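Local coordinates for non-toxic crystal protein (Bacillus thuringiensis, PDB 2D42) that has no known toxicity but closely resembles the beta-pore-forming toxins of the aerolysin and epsilon-toxin type, and accumulates in parasporal inclusions, at residues I99-A105 against R117-A123. Numbering follows the deposited sequence.
Sequences ITGKYFA and RIAFEGA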
ATOM      1  N   ILE A  99      -8.971   5.681  -6.675  1.00 29.61           N
ATOM      2  CA  ILE A  99      -7.782   5.188  -7.361  1.00 29.70           C
ATOM      3  C   ILE A  99      -7.018   4.241  -6.447  1.00 30.65           C
ATOM      4  O   ILE A  99      -6.621   4.613  -5.344  1.00 31.17           O
ATOM      5  CB  ILE A  99      -6.819   6.323  -7.728  1.00 29.88           C
ATOM      6  CG1 ILE A  99      -7.548   7.417  -8.505  1.00 29.16           C
ATOM      7  CG2 ILE A  99      -5.672   5.774  -8.566  1.00 28.13           C
ATOM      8  CD1 ILE A  99      -6.740   8.690  -8.610  1.00 27.31           C
ATOM      9  N   THR A 100      -6.821   3.016  -6.904  1.00 30.96           N
ATOM     10  CA  THR A 100      -6.080   2.043  -6.126  1.00 32.78           C
ATOM     11  C   THR A 100      -4.622   2.040  -6.568  1.00 32.48           C
ATOM     12  O   THR A 100      -4.328   1.848  -7.741  1.00 33.17           O
ATOM     13  CB  THR A 100      -6.664   0.643  -6.306  1.00 33.41           C
ATOM     14  OG1 THR A 100      -7.977   0.604  -5.732  1.00 35.10           O
ATOM     15  CG2 THR A 100      -5.784  -0.392  -5.618  1.00 36.20           C
ATOM     16  N   GLY A 101      -3.713   2.280  -5.628  1.00 32.97           N
ATOM     17  CA  GLY A 101      -2.297   2.276  -5.958  1.00 33.69           C
ATOM     18  C   GLY A 101      -1.577   1.037  -5.440  1.00 33.91           C
ATOM     19  O   GLY A 101      -2.022   0.407  -4.477  1.00 31.05           O
ATOM     20  N   LYS A 102      -0.471   0.679  -6.086  1.00 33.93           N
ATOM     21  CA  LYS A 102       0.335  -0.475  -5.679  1.00 36.33           C
ATOM     22  C   LYS A 102       1.591   0.115  -5.042  1.00 34.72           C
ATOM     23  O   LYS A 102       2.200   1.019  -5.614  1.00 34.02           O
ATOM     24  CB  LYS A 102       0.721  -1.312  -6.899  1.00 39.13           C
ATOM     25  CG  LYS A 102       0.860  -2.808  -6.637  1.00 45.15           C
ATOM     26  CD  LYS A 102       1.822  -3.124  -5.495  1.00 48.44           C
ATOM     27  CE  LYS A 102       2.046  -4.627  -5.377  1.00 51.54           C
ATOM     28  NZ  LYS A 102       0.764  -5.389  -5.319  1.00 51.90           N
ATOM     29  N   TYR A 103       1.975  -0.378  -3.867  1.00 32.30           N
ATOM     30  CA  TYR A 103       3.152   0.155  -3.169  1.00 31.28           C
ATOM     31  C   TYR A 103       4.095  -0.933  -2.640  1.00 32.36           C
ATOM     32  O   TYR A 103       3.740  -2.109  -2.598  1.00 28.70           O
ATOM     33  CB  TYR A 103       2.705   1.031  -2.000  1.00 32.40           C
ATOM     34  CG  TYR A 103       1.636   2.048  -2.346  1.00 35.00           C
ATOM     35  CD1 TYR A 103       1.948   3.215  -3.044  1.00 36.77           C
ATOM     36  CD2 TYR A 103       0.313   1.846  -1.962  1.00 36.47           C
ATOM     37  CE1 TYR A 103       0.964   4.157  -3.344  1.00 38.24           C
ATOM     38  CE2 TYR A 103      -0.677   2.781  -2.259  1.00 38.06           C
ATOM     39  CZ  TYR A 103      -0.344   3.933  -2.943  1.00 36.02           C
ATOM     40  OH  TYR A 103      -1.315   4.874  -3.187  1.00 40.71           O
ATOM     41  N   PHE A 104       5.296  -0.521  -2.232  1.00 32.20           N
ATOM     42  CA  PHE A 104       6.312  -1.434  -1.708  1.00 33.42           C
ATOM     43  C   PHE A 104       7.110  -0.772  -0.586  1.00 33.41           C
ATOM     44  O   PHE A 104       7.107   0.450  -0.440  1.00 33.34           O
ATOM     45  CB  PHE A 104       7.274  -1.859  -2.819  1.00 36.99           C
ATOM     46  CG  PHE A 104       6.660  -2.781  -3.834  1.00 41.96           C
ATOM     47  CD1 PHE A 104       6.682  -4.164  -3.647  1.00 42.39           C
ATOM     48  CD2 PHE A 104       6.040  -2.268  -4.972  1.00 44.37           C
ATOM     49  CE1 PHE A 104       6.096  -5.018  -4.577  1.00 43.76           C
ATOM     50  CE2 PHE A 104       5.450  -3.117  -5.911  1.00 45.80           C
ATOM     51  CZ  PHE A 104       5.479  -4.497  -5.710  1.00 44.33           C
ATOM     52  N   ALA A 105       7.788  -1.589   0.207  1.00 30.21           N
ATOM     53  CA  ALA A 105       8.598  -1.089   1.308  1.00 29.32           C
ATOM     54  C   ALA A 105       9.579  -2.168   1.747  1.00 26.87           C
ATOM     55  O   ALA A 105       9.208  -3.335   1.892  1.00 26.13           O
ATOM     56  CB  ALA A 105       7.711  -0.681   2.467  1.00 28.13           C
ATOM     57  N   ARG A 117      10.865  -7.347   1.796  1.00 25.93           N
ATOM     58  CA  ARG A 117      10.206  -6.331   0.972  1.00 26.38           C
ATOM     59  C   ARG A 117       8.722  -6.670   0.920  1.00 24.40           C
ATOM     60  O   ARG A 117       8.353  -7.730   0.435  1.00 25.44           O
ATOM     61  CB  ARG A 117      10.769  -6.335  -0.458  1.00 27.98           C
ATOM     62  CG  ARG A 117      10.361  -5.110  -1.290  1.00 33.65           C
ATOM     63  CD  ARG A 117      10.834  -5.210  -2.749  1.00 33.55           C
ATOM     64  NE  ARG A 117       9.829  -5.869  -3.577  1.00 40.64           N
ATOM     65  CZ  ARG A 117      10.035  -6.960  -4.313  1.00 42.12           C
ATOM     66  NH1 ARG A 117      11.228  -7.542  -4.343  1.00 39.87           N
ATOM     67  NH2 ARG A 117       9.032  -7.473  -5.015  1.00 44.35           N
ATOM     68  N   ILE A 118       7.875  -5.785   1.429  1.00 23.33           N
ATOM     69  CA  ILE A 118       6.443  -6.046   1.402  1.00 24.94           C
ATOM     70  C   ILE A 118       5.810  -5.294   0.238  1.00 26.60           C
ATOM     71  O   ILE A 118       6.399  -4.356  -0.308  1.00 27.15           O
ATOM     72  CB  ILE A 118       5.728  -5.572   2.681  1.00 26.36           C
ATOM     73  CG1 ILE A 118       5.802  -4.044   2.775  1.00 27.93           C
ATOM     74  CG2 ILE A 118       6.338  -6.239   3.918  1.00 27.32           C
ATOM     75  CD1 ILE A 118       4.811  -3.462   3.737  1.00 28.70           C
ATOM     76  N   ALA A 119       4.605  -5.717  -0.126  1.00 25.97           N
ATOM     77  CA  ALA A 119       3.847  -5.095  -1.200  1.00 27.27           C
ATOM     78  C   ALA A 119       2.446  -4.906  -0.645  1.00 27.63           C
ATOM     79  O   ALA A 119       1.949  -5.752   0.117  1.00 25.85           O
ATOM     80  CB  ALA A 119       3.810  -6.005  -2.430  1.00 25.13           C
ATOM     81  N   PHE A 120       1.827  -3.781  -0.988  1.00 26.52           N
ATOM     82  CA  PHE A 120       0.475  -3.501  -0.539  1.00 26.41           C
ATOM     83  C   PHE A 120      -0.264  -2.584  -1.502  1.00 28.11           C
ATOM     84  O   PHE A 120       0.350  -1.949  -2.375  1.00 25.00           O
ATOM     85  CB  PHE A 120       0.493  -2.912   0.882  1.00 29.34           C
ATOM     86  CG  PHE A 120       1.194  -1.576   1.008  1.00 29.34           C
ATOM     87  CD1 PHE A 120       0.458  -0.392   1.051  1.00 29.59           C
ATOM     88  CD2 PHE A 120       2.573  -1.507   1.163  1.00 27.76           C
ATOM     89  CE1 PHE A 120       1.085   0.838   1.254  1.00 29.60           C
ATOM     90  CE2 PHE A 120       3.214  -0.284   1.364  1.00 30.61           C
ATOM     91  CZ  PHE A 120       2.468   0.894   1.414  1.00 31.06           C
ATOM     92  N   GLU A 121      -1.588  -2.556  -1.375  1.00 27.68           N
ATOM     93  CA  GLU A 121      -2.414  -1.703  -2.219  1.00 29.44           C
ATOM     94  C   GLU A 121      -3.228  -0.801  -1.311  1.00 30.42           C
ATOM     95  O   GLU A 121      -3.497  -1.137  -0.148  1.00 28.87           O
ATOM     96  CB  GLU A 121      -3.358  -2.530  -3.095  1.00 31.57           C
ATOM     97  CG  GLU A 121      -2.667  -3.380  -4.134  1.00 34.03           C
ATOM     98  CD  GLU A 121      -3.654  -4.129  -5.019  1.00 37.18           C
ATOM     99  OE1 GLU A 121      -4.806  -4.339  -4.589  1.00 37.71           O
ATOM    100  OE2 GLU A 121      -3.275  -4.521  -6.141  1.00 40.17           O
ATOM    101  N   GLY A 122      -3.623   0.347  -1.842  1.00 28.44           N
ATOM    102  CA  GLY A 122      -4.398   1.283  -1.056  1.00 29.40           C
ATOM    103  C   GLY A 122      -4.897   2.431  -1.911  1.00 31.74           C
ATOM    104  O   GLY A 122      -4.428   2.638  -3.034  1.00 30.89           O
ATOM    105  N   ALA A 123      -5.857   3.174  -1.377  1.00 30.26           N
ATOM    106  CA  ALA A 123      -6.432   4.302  -2.089  1.00 29.84           C
ATOM    107  C   ALA A 123      -6.333   5.522  -1.192  1.00 28.87           C
ATOM    108  O   ALA A 123      -6.768   5.489  -0.040  1.00 27.25           O
ATOM    109  CB  ALA A 123      -7.899   4.012  -2.430  1.00 29.99           C
TER
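Tyr-103 and Phe-120 form the apolar centre of this antiparallel hairpin: Tyr-103 CB sits over one face of the Phe-120 ring, 3.6 Å from its centroid, a CH-pi contact. Phe-120 CG stands between its backbone N and carbonyl carbon (chi1 63°), which brings the ring across under Tyr-103 CB; the two ring planes are oblique, 38° apart. Next to them Ala-105 CB meets Ile-118 CG1 at 3.9 Å, and Leu-40, Ala-42 and Ile-228 of other strands pack on this face. Glycine suits Gly-101, because the Tyr-103 ring lays a face against Gly-101 C, its hydroxyl too close for a side chain. Three hydrogen-bonded pairs clamp the backbones, Tyr-103 N reaching Phe-120 O at 2.7 Å. On the other face, small Ala-119 lets the Phe-104 ring come close beside it, Phe-104 CE1 to Ala-119 CB 3.3 Å. Arg-117 turns its guanidinium edge to that ring, NE 3.6 Å from Phe-104 CD1. Lys-102 NZ stays 4.2 Å from Glu-121 OE2, too far for a salt bridge; any attraction is probably weak. This face is thus mixed, charges around exposed Phe-104, with Lys-102 and Glu-121 against Leu-132. Such an amphipathic hairpin is consistent with the membrane-inserting segment proposed for aerolysin-type relatives.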